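Local coordinates for protein photoreceptor-histidine kinase BphP (Stigmatella aurantiaca DW4/3-1, PDB 6BAF) that probably senses red and far-red light through a bilin chromophore held in its chromophore-binding domain, as part of a bacterial phytochrome histidine kinase, at residues A[140-145]-A[295-300]; A[162-167]-A[192-197]; A[258-261]-A[266-269]. All blocks are in the same frame, centred on the assembly; numbering follows the deposited sequence.

Contact 1. Residues A[140-145]-A[295-300]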
loop_
_atom_site.group_PDB
_atom_site.type_symbol
_atom_site.label_atom_id
_atom_site.label_comp_id
_atom_site.label_asym_id
_atom_site.label_seq_id
_atom_site.Cartn_x
_atom_site.Cartn_y
_atom_site.Cartn_z
ATOM N N GLN A 140 8.906 -2.277 22.515
ATOM C CA GLN A 140 10.306 -2.266 22.114
ATOM C C GLN A 140 10.539 -3.063 20.833
ATOM O O GLN A 140 11.413 -2.703 20.026
ATOM C CB GLN A 140 11.186 -2.802 23.239
ATOM C CG GLN A 140 12.664 -2.620 22.956
ATOM C CD GLN A 140 13.059 -1.124 22.891
ATOM O OE1 GLN A 140 12.571 -0.279 23.690
ATOM N NE2 GLN A 140 13.940 -0.791 21.929
ATOM N N GLU A 141 9.786 -4.151 20.618
ATOM C CA GLU A 141 9.964 -4.899 19.372
ATOM C C GLU A 141 9.373 -4.128 18.198
ATOM O O GLU A 141 9.955 -4.117 17.105
ATOM C CB GLU A 141 9.334 -6.295 19.478
ATOM C CG GLU A 141 9.996 -7.200 20.524
ATOM C CD GLU A 141 9.660 -8.686 20.358
ATOM O OE1 GLU A 141 8.640 -9.019 19.711
ATOM O OE2 GLU A 141 10.451 -9.523 20.856
ATOM N N LEU A 142 8.203 -3.504 18.408
ATOM C CA LEU A 142 7.635 -2.584 17.427
ATOM C C LEU A 142 8.673 -1.558 16.973
ATOM O O LEU A 142 8.944 -1.419 15.771
ATOM C CB LEU A 142 6.435 -1.876 18.040
ATOM C CG LEU A 142 5.189 -1.586 17.218
ATOM C CD1 LEU A 142 4.590 -0.295 17.631
ATOM C CD2 LEU A 142 5.414 -1.664 15.719
ATOM N N CYS A 143 9.307 -0.861 17.937
ATOM C CA CYS A 143 10.307 0.154 17.599
ATOM C C CYS A 143 11.444 -0.447 16.791
ATOM O O CYS A 143 11.854 0.105 15.762
ATOM C CB CYS A 143 10.842 0.839 18.880
ATOM S SG CYS A 143 9.551 1.684 19.833
ATOM N N GLU A 144 11.956 -1.597 17.214
ATOM C CA GLU A 144 13.078 -2.161 16.460
ATOM C C GLU A 144 12.648 -2.624 15.067
ATOM O O GLU A 144 13.420 -2.501 14.103
ATOM C CB GLU A 144 13.724 -3.321 17.241
ATOM C CG GLU A 144 15.275 -3.134 17.487
ATOM C CD GLU A 144 16.165 -3.440 16.252
ATOM O OE1 GLU A 144 15.707 -4.240 15.376
ATOM O OE2 GLU A 144 17.309 -2.874 16.148
ATOM N N ALA A 145 11.421 -3.127 14.934
ATOM C CA ALA A 145 10.938 -3.533 13.614
ATOM C C ALA A 145 10.866 -2.331 12.667
ATOM O O ALA A 145 11.323 -2.405 11.516
ATOM C CB ALA A 145 9.575 -4.226 13.759
ATOM N N GLU A 295 2.359 5.823 10.128
ATOM C CA GLU A 295 0.951 5.818 10.534
ATOM C C GLU A 295 0.548 4.491 11.160
ATOM O O GLU A 295 -0.243 4.462 12.114
ATOM C CB GLU A 295 0.058 6.102 9.333
ATOM C CG GLU A 295 0.258 7.496 8.765
ATOM C CD GLU A 295 -0.963 7.994 7.988
ATOM O OE1 GLU A 295 -2.145 7.711 8.411
ATOM O OE2 GLU A 295 -0.714 8.706 6.968
ATOM N N VAL A 296 1.010 3.371 10.599
ATOM C CA VAL A 296 0.620 2.089 11.191
ATOM C C VAL A 296 1.166 1.998 12.603
ATOM O O VAL A 296 0.417 1.775 13.562
ATOM C CB VAL A 296 1.093 0.906 10.329
ATOM C CG1 VAL A 296 0.908 -0.405 11.128
ATOM C CG2 VAL A 296 0.327 0.893 9.010
ATOM N N MET A 297 2.474 2.235 12.758
ATOM C CA MET A 297 3.057 2.284 14.105
ATOM C C MET A 297 2.307 3.246 15.008
ATOM O O MET A 297 2.011 2.917 16.164
ATOM C CB MET A 297 4.529 2.682 14.054
ATOM C CG MET A 297 5.088 2.880 15.479
ATOM S SD MET A 297 6.847 3.270 15.478
ATOM C CE MET A 297 7.200 3.057 17.258
ATOM N N SER A 298 1.942 4.433 14.493
ATOM C CA SER A 298 1.202 5.354 15.356
ATOM C C SER A 298 -0.111 4.736 15.817
ATOM O O SER A 298 -0.521 4.921 16.975
ATOM C CB SER A 298 0.945 6.699 14.657
ATOM O OG SER A 298 2.188 7.348 14.359
ATOM N N SER A 299 -0.793 3.995 14.925
ATOM C CA SER A 299 -2.109 3.467 15.289
ATOM C C SER A 299 -1.979 2.318 16.279
ATOM O O SER A 299 -2.835 2.169 17.155
ATOM C CB SER A 299 -2.885 3.049 14.033
ATOM O OG SER A 299 -2.245 1.942 13.395
ATOM N N LEU A 300 -0.874 1.561 16.213
ATOM C CA LEU A 300 -0.529 0.497 17.164
ATOM C C LEU A 300 -0.011 0.987 18.510
ATOM O O LEU A 300 0.201 0.154 19.394
ATOM C CB LEU A 300 0.555 -0.403 16.594
ATOM C CG LEU A 300 0.164 -1.220 15.370
ATOM C CD1 LEU A 300 1.341 -2.087 14.944
ATOM C CD2 LEU A 300 -1.072 -2.055 15.669
#
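Leu142 and Met297 meet across two helices of the GAF domain, 139-154 and 284-300, whose short segments run antiparallel at 176° with axes 11.3 Å apart. At that spacing the backbones stay well separated and side chains bridge the gap; even the nearest alpha carbons, Leu142 CA and Met297 CA, are 7.5 Å apart.

Every contact across the pair is apolar. One branch of Leu142, CD1, lies 3.9 Å from Met297 CG, near the root of the methionine, and the same methyl reaches Leu300 CB at 4.2 Å. The other branch, CD2, touches Leu300 CD1, so Leu142 is shared between two residues one helical turn apart. Met297 is fully extended, CG anti to the backbone N (chi1 174°) and the chain straight beyond it, which carries its terminal methyl across to the neighbouring helix: CE sits 3.7 Å from Cys143 SG.

One hydroxyl folds back on its own helix: Ser299 OG donates to Val296 O at 2.7 Å, in the carbonyl plane and on a lone pair, and this oxygen also accepts from Leu300 N.

Leu133 of helix 120-135 also packs on Leu142, while Glu295 forms a salt bridge with Arg134 of the second subunit. The two segments are held together by dispersion and burial, through thioether, thiol and branched methyls, with no hydrogen bond or charge pair between them.

Contact 2. Residues A[162-167]-A[192-197]; sequences YRFDAE and SDIPRQ. With BLR (3-[5-[(Z)-(4-ethenyl-3-methyl-5-oxidanylidene-pyrrol-2-ylidene)methyl]-2-[[5-[(Z)-(3-ethenyl-4-methyl-5-oxidanylidene-pyrrol-2-ylidene)methyl]-3-(3-hydroxy-3-oxopropyl)-4-methyl-1H-pyrrol-2-yl]methyl]-4-methyl-1H-pyrrol-3-yl]propanoic acid), chain B.
No backbone hydrogen bond joins the end of strand 158-164 to the loop that leads into helix 196-202: the nearest alpha carbons, Phe164 CA and Ile194 CA, stand 10.0 Å apart, and side chains span the distance. Ile194 does most of this. Its CG1 is anti to its own carbonyl carbon (chi1 -47°), and the extended branch ends in CD1, 3.6 Å from Tyr162 CE2. The same methyl meets Phe164 at CZ, 4.1 Å away. Tyr162 and Ile194 lie alongside each other pointing opposite ways, while Phe164 stands roughly perpendicular to the isoleucine. Both rings receive the methyl obliquely.

The bilin lies against the same isoleucine. Ile194 CG1 is 3.5 Å from BLR C4A, while Tyr162 OH approaches the methyl BLR CMB at 3.7 Å. An alanine in place of Tyr162 would remove the ring and is likely to open a gap beside Ile194 CD1 and that bilin methyl, giving both more freedom to move.

Asp193 contributes its backbone oxygen: BLR NA donates to Asp193 O at 3.1 Å, and BLR ND does so more weakly, both bent to 135°. One carbonyl thus spans two pyrrole nitrogens. Pro195, at the N-cap position of the helix, brings CD to 3.2 Å from BLR C1D. His244, Tyr202 and Arg238 also hydrogen-bond the bilin. An Asp-Ile-Pro motif preceding a helix and laid along the chromophore, its aspartate carbonyl accepting from pyrrole N-H groups, is characteristic of the bilin pocket in phytochrome GAF domains.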
loop_
_atom_site.group_PDB
_atom_site.type_symbol
_atom_site.label_atom_id
_atom_site.label_comp_id
_atom_site.label_asym_id
_atom_site.label_seq_id
_atom_site.Cartn_x
_atom_site.Cartn_y
_atom_site.Cartn_z
ATOM N N TYR A 162 12.754 8.220 18.264
ATOM C CA TYR A 162 13.060 9.289 19.200
ATOM C C TYR A 162 11.767 9.575 19.942
ATOM O O TYR A 162 10.812 10.072 19.350
ATOM C CB TYR A 162 13.560 10.504 18.431
ATOM C CG TYR A 162 14.051 11.658 19.306
ATOM C CD1 TYR A 162 15.316 11.609 19.908
ATOM C CD2 TYR A 162 13.257 12.790 19.519
ATOM C CE1 TYR A 162 15.793 12.666 20.693
ATOM C CE2 TYR A 162 13.724 13.870 20.314
ATOM C CZ TYR A 162 14.994 13.794 20.888
ATOM O OH TYR A 162 15.473 14.827 21.669
ATOM N N ARG A 163 11.714 9.255 21.215
ATOM C CA ARG A 163 10.478 9.356 21.964
ATOM C C ARG A 163 10.528 10.557 22.909
ATOM O O ARG A 163 11.544 10.777 23.564
ATOM C CB ARG A 163 10.251 8.081 22.770
ATOM C CG ARG A 163 8.928 8.127 23.485
ATOM C CD ARG A 163 8.793 6.947 24.423
ATOM N NE ARG A 163 7.455 6.976 25.013
ATOM C CZ ARG A 163 6.936 5.984 25.734
ATOM N NH1 ARG A 163 7.651 4.867 25.954
ATOM N NH2 ARG A 163 5.698 6.108 26.214
ATOM N N PHE A 164 9.434 11.326 22.977
ATOM C CA PHE A 164 9.343 12.513 23.825
ATOM C C PHE A 164 8.838 12.150 25.216
ATOM O O PHE A 164 7.908 11.352 25.362
ATOM C CB PHE A 164 8.402 13.560 23.211
ATOM C CG PHE A 164 8.881 14.132 21.865
ATOM C CD1 PHE A 164 9.976 14.996 21.798
ATOM C CD2 PHE A 164 8.221 13.797 20.678
ATOM C CE1 PHE A 164 10.435 15.508 20.583
ATOM C CE2 PHE A 164 8.650 14.301 19.431
ATOM C CZ PHE A 164 9.769 15.171 19.365
ATOM N N ASP A 165 9.414 12.771 26.244
ATOM C CA ASP A 165 8.840 12.587 27.560
ATOM C C ASP A 165 7.871 13.734 27.866
ATOM O O ASP A 165 7.483 14.506 26.967
ATOM C CB ASP A 165 9.963 12.432 28.609
ATOM C CG ASP A 165 10.771 13.718 28.835
ATOM O OD1 ASP A 165 10.359 14.838 28.398
ATOM O OD2 ASP A 165 11.852 13.612 29.470
ATOM N N ALA A 166 7.579 13.922 29.151
ATOM C CA ALA A 166 6.409 14.655 29.653
ATOM C C ALA A 166 6.070 16.140 29.309
ATOM O O ALA A 166 4.880 16.437 29.431
ATOM C CB ALA A 166 6.385 14.512 31.172
ATOM N N GLU A 167 6.873 17.131 28.899
ATOM C CA GLU A 167 8.213 17.673 29.165
ATOM C C GLU A 167 9.019 17.946 27.878
ATOM O O GLU A 167 9.728 18.960 27.783
ATOM C CB GLU A 167 9.025 16.874 30.100
ATOM C CG GLU A 167 10.069 17.880 30.602
ATOM C CD GLU A 167 10.319 17.807 32.090
ATOM O OE1 GLU A 167 9.387 17.331 32.782
ATOM O OE2 GLU A 167 11.437 18.222 32.551
ATOM N N SER A 192 14.853 21.568 23.817
ATOM C CA SER A 192 15.061 22.633 22.834
ATOM C C SER A 192 15.679 22.128 21.540
ATOM O O SER A 192 15.675 22.868 20.548
ATOM C CB SER A 192 15.926 23.768 23.410
ATOM O OG SER A 192 16.904 23.254 24.310
ATOM N N ASP A 193 16.197 20.897 21.506
ATOM C CA ASP A 193 16.772 20.412 20.246
ATOM C C ASP A 193 15.717 20.225 19.172
ATOM O O ASP A 193 16.041 20.263 17.980
ATOM C CB ASP A 193 17.514 19.107 20.461
ATOM C CG ASP A 193 18.816 19.299 21.226
ATOM O OD1 ASP A 193 19.094 20.433 21.698
ATOM O OD2 ASP A 193 19.568 18.316 21.350
ATOM N N ILE A 194 14.463 20.043 19.564
ATOM C CA ILE A 194 13.365 20.084 18.602
ATOM C C ILE A 194 12.370 21.064 19.203
ATOM O O ILE A 194 11.468 20.664 19.958
ATOM C CB ILE A 194 12.749 18.696 18.343
ATOM C CG1 ILE A 194 13.858 17.655 18.102
ATOM C CG2 ILE A 194 11.714 18.794 17.174
ATOM C CD1 ILE A 194 13.335 16.239 17.636
ATOM N N PRO A 195 12.507 22.346 18.904
ATOM C CA PRO A 195 11.811 23.365 19.693
ATOM C C PRO A 195 10.328 23.362 19.381
ATOM O O PRO A 195 9.837 22.713 18.454
ATOM C CB PRO A 195 12.475 24.684 19.274
ATOM C CG PRO A 195 13.005 24.393 17.862
ATOM C CD PRO A 195 13.415 22.921 17.895
ATOM N N ARG A 196 9.620 24.168 20.150
ATOM C CA ARG A 196 8.187 23.986 20.277
ATOM C C ARG A 196 7.442 24.298 18.978
ATOM O O ARG A 196 6.478 23.608 18.634
ATOM C CB ARG A 196 7.696 24.840 21.422
ATOM C CG ARG A 196 6.306 25.218 21.288
ATOM C CD ARG A 196 5.742 25.188 22.641
ATOM N NE ARG A 196 4.601 26.077 22.670
ATOM C CZ ARG A 196 3.684 26.048 23.628
ATOM N NH1 ARG A 196 3.796 25.136 24.601
ATOM N NH2 ARG A 196 2.664 26.903 23.589
ATOM N N GLN A 197 7.855 25.315 18.234
ATOM C CA GLN A 197 7.156 25.546 16.976
ATOM C C GLN A 197 7.459 24.452 15.943
ATOM O O GLN A 197 6.652 24.240 15.034
ATOM C CB GLN A 197 7.498 26.940 16.421
ATOM C CG GLN A 197 8.847 27.069 15.691
ATOM C CD GLN A 197 10.059 27.126 16.617
ATOM O OE1 GLN A 197 10.105 26.468 17.675
ATOM N NE2 GLN A 197 11.056 27.919 16.222
HETATM C CHA BLR B . 14.310 20.197 13.874
HETATM N NA BLR B . 15.821 18.747 15.299
HETATM C C1A BLR B . 14.900 18.890 14.335
HETATM C C2A BLR B . 14.547 17.644 13.809
HETATM C C3A BLR B . 15.247 16.710 14.483
HETATM C C4A BLR B . 16.049 17.409 15.397
HETATM C CMA BLR B . 15.141 15.173 14.246
HETATM C CAA BLR B . 13.525 17.425 12.691
HETATM C CBA BLR B . 14.121 17.653 11.277
HETATM C CGA BLR B . 14.979 16.462 10.819
HETATM O O1A BLR B . 14.407 15.335 10.742
HETATM O O2A BLR B . 16.231 16.573 10.526
HETATM C CHB BLR B . 17.027 16.897 16.433
HETATM N NB BLR B . 18.170 15.062 15.142
HETATM C C1B BLR B . 17.697 15.782 16.384
HETATM C C2B BLR B . 18.183 14.991 17.541
HETATM C C3B BLR B . 18.888 13.853 17.111
HETATM C C4B BLR B . 18.923 13.821 15.623
HETATM C CMB BLR B . 17.949 15.319 19.020
HETATM O OB BLR B . 19.436 13.029 14.914
HETATM C CAB BLR B . 19.477 12.825 18.092
HETATM C CBB BLR B . 20.009 11.699 17.679
HETATM N NC BLR B . 17.924 22.650 17.249
HETATM C C1C BLR B . 18.975 22.784 18.337
HETATM C C2C BLR B . 18.860 24.190 18.831
HETATM C C3C BLR B . 17.831 24.901 18.160
HETATM C C4C BLR B . 17.211 23.988 17.149
HETATM C CMC BLR B . 19.741 24.728 19.938
HETATM O OC BLR B . 19.740 21.961 18.708
HETATM C CAC BLR B . 17.432 26.368 18.408
HETATM C CBC BLR B . 17.126 26.823 19.637
HETATM C CHD BLR B . 16.244 24.298 16.342
HETATM N ND BLR B . 15.594 21.847 15.402
HETATM C C1D BLR B . 15.507 23.324 15.457
HETATM C C2D BLR B . 14.557 23.825 14.477
HETATM C C3D BLR B . 13.998 22.660 13.801
HETATM C C4D BLR B . 14.605 21.399 14.360
HETATM C CMD BLR B . 14.211 25.302 14.249
HETATM C CAD BLR B . 12.974 22.693 12.686
HETATM C CBD BLR B . 13.704 22.568 11.358
HETATM C CGD BLR B . 12.570 22.772 10.372
HETATM O O1D BLR B . 11.604 21.937 10.354
HETATM O O2D BLR B . 12.570 23.820 9.657
#

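Contact 3. Residues A[258-261]-A[266-269]; sequences SISL and KLWG. With BLR (3-[5-[(Z)-(4-ethenyl-3-methyl-5-oxidanylidene-pyrrol-2-ylidene)methyl]-2-[[5-[(Z)-(3-ethenyl-4-methyl-5-oxidanylidene-pyrrol-2-ylidene)methyl]-3-(3-hydroxy-3-oxopropyl)-4-methyl-1H-pyrrol-2-yl]methyl]-4-methyl-1H-pyrrol-3-yl]propanoic acid), chain B.
Leu261 pairs with Trp268 and Gly269 in a classic beta bulge, within the hairpin of strands 255-263 and 266-275 in the antiparallel GAF sheet. Leu261 and Gly269 form an antiparallel hydrogen-bonded pair, with alpha carbons 4.9 Å apart. Leu261 N donates to Gly269 O at 2.8 Å, approaching from above the carbonyl plane. In return Leu261 O accepts from Trp268 N at 2.7 Å, a nearly straight bond (165°), and only weakly from Gly269 N. The extra residue belongs to 266-269, and the short strand segments diverge to 121°.

Side chains pack around this join. Leu261 CD1 lies 3.9 Å from Trp268 CZ3, an oblique approach to the indole, and Met297 of helix 284-300 touches the same leucine. Leu267 has CG anti to its backbone N (chi1 -170°) and swings CD1 back over the neighbouring strand, to 3.5 Å from Ser260 CB. The hydroxyl of Ser260 bonds to Arg208 and to the carbonyl of Tyr202. At Gly269 a beta carbon would clash with Trp268 CE3, which is consistent with the indole lying close to the glycine.

Farther along strand 255-263, Ser258 OG donates to oxygen O1A of one bilin propionate at 2.6 Å and is also bonded to Arg208. This guanidinium, reaching Ser258 and Ser260 together, probably helps to position the first-shell serine. The chemistry is thus divided along one hairpin: backbone bonds and apolar packing fix the bulge, while the Ser258 hydroxyl, backed by Arg208, holds one propionate of the chromophore.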
loop_
_atom_site.group_PDB
_atom_site.type_symbol
_atom_site.label_atom_id
_atom_site.label_comp_id
_atom_site.label_asym_id
_atom_site.label_seq_id
_atom_site.Cartn_x
_atom_site.Cartn_y
_atom_site.Cartn_z
ATOM N N SER A 258 12.652 12.654 8.789
ATOM C CA SER A 258 11.950 12.187 9.975
ATOM C C SER A 258 10.455 12.104 9.692
ATOM O O SER A 258 9.929 12.714 8.755
ATOM C CB SER A 258 12.234 13.048 11.234
ATOM O OG SER A 258 12.005 14.437 10.982
ATOM N N ILE A 259 9.793 11.297 10.511
ATOM C CA ILE A 259 8.382 10.988 10.401
ATOM C C ILE A 259 7.795 11.105 11.793
ATOM O O ILE A 259 8.350 10.557 12.752
ATOM C CB ILE A 259 8.171 9.577 9.801
ATOM C CG1 ILE A 259 8.688 9.584 8.366
ATOM C CG2 ILE A 259 6.685 9.186 9.777
ATOM C CD1 ILE A 259 9.142 8.215 7.898
ATOM N N SER A 260 6.667 11.805 11.911
ATOM C CA SER A 260 6.030 12.004 13.206
ATOM C C SER A 260 5.311 10.740 13.652
ATOM O O SER A 260 4.633 10.087 12.859
ATOM C CB SER A 260 5.013 13.146 13.134
ATOM O OG SER A 260 5.589 14.311 12.531
ATOM N N LEU A 261 5.415 10.424 14.935
ATOM C CA LEU A 261 4.622 9.375 15.537
ATOM C C LEU A 261 3.579 10.053 16.391
ATOM O O LEU A 261 3.916 10.898 17.227
ATOM C CB LEU A 261 5.495 8.436 16.362
ATOM C CG LEU A 261 6.578 7.755 15.526
ATOM C CD1 LEU A 261 7.490 6.915 16.390
ATOM C CD2 LEU A 261 5.934 6.861 14.415
ATOM N N LYS A 266 -1.526 13.721 19.608
ATOM C CA LYS A 266 -0.424 14.498 20.142
ATOM C C LYS A 266 0.881 13.827 19.740
ATOM O O LYS A 266 0.934 12.601 19.616
ATOM C CB LYS A 266 -0.612 14.625 21.668
ATOM C CG LYS A 266 0.637 14.758 22.486
ATOM C CD LYS A 266 0.296 15.145 23.941
ATOM C CE LYS A 266 1.384 14.709 24.926
ATOM N NZ LYS A 266 0.763 13.993 26.087
ATOM N N LEU A 267 1.916 14.634 19.474
ATOM C CA LEU A 267 3.186 14.098 19.004
ATOM C C LEU A 267 3.799 13.227 20.082
ATOM O O LEU A 267 3.882 13.626 21.242
ATOM C CB LEU A 267 4.147 15.219 18.631
ATOM C CG LEU A 267 5.440 14.896 17.907
ATOM C CD1 LEU A 267 5.161 14.285 16.483
ATOM C CD2 LEU A 267 6.290 16.210 17.794
ATOM N N TRP A 268 4.154 12.001 19.711
ATOM C CA TRP A 268 4.662 10.990 20.630
ATOM C C TRP A 268 6.152 10.778 20.468
ATOM O O TRP A 268 6.851 10.465 21.439
ATOM C CB TRP A 268 3.935 9.657 20.367
ATOM C CG TRP A 268 4.273 8.490 21.283
ATOM C CD1 TRP A 268 3.617 8.125 22.445
ATOM C CD2 TRP A 268 5.344 7.548 21.117
ATOM N NE1 TRP A 268 4.205 6.996 22.975
ATOM C CE2 TRP A 268 5.254 6.620 22.175
ATOM C CE3 TRP A 268 6.336 7.368 20.144
ATOM C CZ2 TRP A 268 6.134 5.559 22.302
ATOM C CZ3 TRP A 268 7.202 6.332 20.278
ATOM C CH2 TRP A 268 7.091 5.420 21.349
ATOM N N GLY A 269 6.651 11.013 19.267
ATOM C CA GLY A 269 7.990 10.607 18.931
ATOM C C GLY A 269 8.200 10.847 17.462
ATOM O O GLY A 269 7.335 11.374 16.762
HETATM C CHA BLR B . 14.310 20.197 13.874
HETATM N NA BLR B . 15.821 18.747 15.299
HETATM C C1A BLR B . 14.900 18.890 14.335
HETATM C C2A BLR B . 14.547 17.644 13.809
HETATM C C3A BLR B . 15.247 16.710 14.483
HETATM C C4A BLR B . 16.049 17.409 15.397
HETATM C CMA BLR B . 15.141 15.173 14.246
HETATM C CAA BLR B . 13.525 17.425 12.691
HETATM C CBA BLR B . 14.121 17.653 11.277
HETATM C CGA BLR B . 14.979 16.462 10.819
HETATM O O1A BLR B . 14.407 15.335 10.742
HETATM O O2A BLR B . 16.231 16.573 10.526
HETATM C CHB BLR B . 17.027 16.897 16.433
HETATM N NB BLR B . 18.170 15.062 15.142
HETATM C C1B BLR B . 17.697 15.782 16.384
HETATM C C2B BLR B . 18.183 14.991 17.541
HETATM C C3B BLR B . 18.888 13.853 17.111
HETATM C C4B BLR B . 18.923 13.821 15.623
HETATM C CMB BLR B . 17.949 15.319 19.020
HETATM O OB BLR B . 19.436 13.029 14.914
HETATM C CAB BLR B . 19.477 12.825 18.092
HETATM C CBB BLR B . 20.009 11.699 17.679
HETATM N NC BLR B . 17.924 22.650 17.249
HETATM C C1C BLR B . 18.975 22.784 18.337
HETATM C C2C BLR B . 18.860 24.190 18.831
HETATM C C3C BLR B . 17.831 24.901 18.160
HETATM C C4C BLR B . 17.211 23.988 17.149
HETATM C CMC BLR B . 19.741 24.728 19.938
HETATM O OC BLR B . 19.740 21.961 18.708
HETATM C CAC BLR B . 17.432 26.368 18.408
HETATM C CBC BLR B . 17.126 26.823 19.637
HETATM C CHD BLR B . 16.244 24.298 16.342
HETATM N ND BLR B . 15.594 21.847 15.402
HETATM C C1D BLR B . 15.507 23.324 15.457
HETATM C C2D BLR B . 14.557 23.825 14.477
HETATM C C3D BLR B . 13.998 22.660 13.801
HETATM C C4D BLR B . 14.605 21.399 14.360
HETATM C CMD BLR B . 14.211 25.302 14.249
HETATM C CAD BLR B . 12.974 22.693 12.686
HETATM C CBD BLR B . 13.704 22.568 11.358
HETATM C CGD BLR B . 12.570 22.772 10.372
HETATM O O1D BLR B . 11.604 21.937 10.354
HETATM O O2D BLR B . 12.570 23.820 9.657
#

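Overall arrangement
From the N terminus, the PAS-fold region comes first, and all three contacts follow within the GAF range. Helix 139-154 opens contact 1, which closes only at helix 284-300, the widest loop of the three. Inside it, contact 2 closes a loop from strand 158-164 to the start of helix 196-202, and contact 3 later closes the short hairpin 255-263/266-275; these two run in series and do not cross. Strands 158-164 and 266-275 are sheet neighbours, so contacts 2 and 3 touch, and both reach the bilin. Contact 3 also meets contact 1 where Ser298 packs against Leu261, tying the helical layer to the sheet and the chromophore pocket.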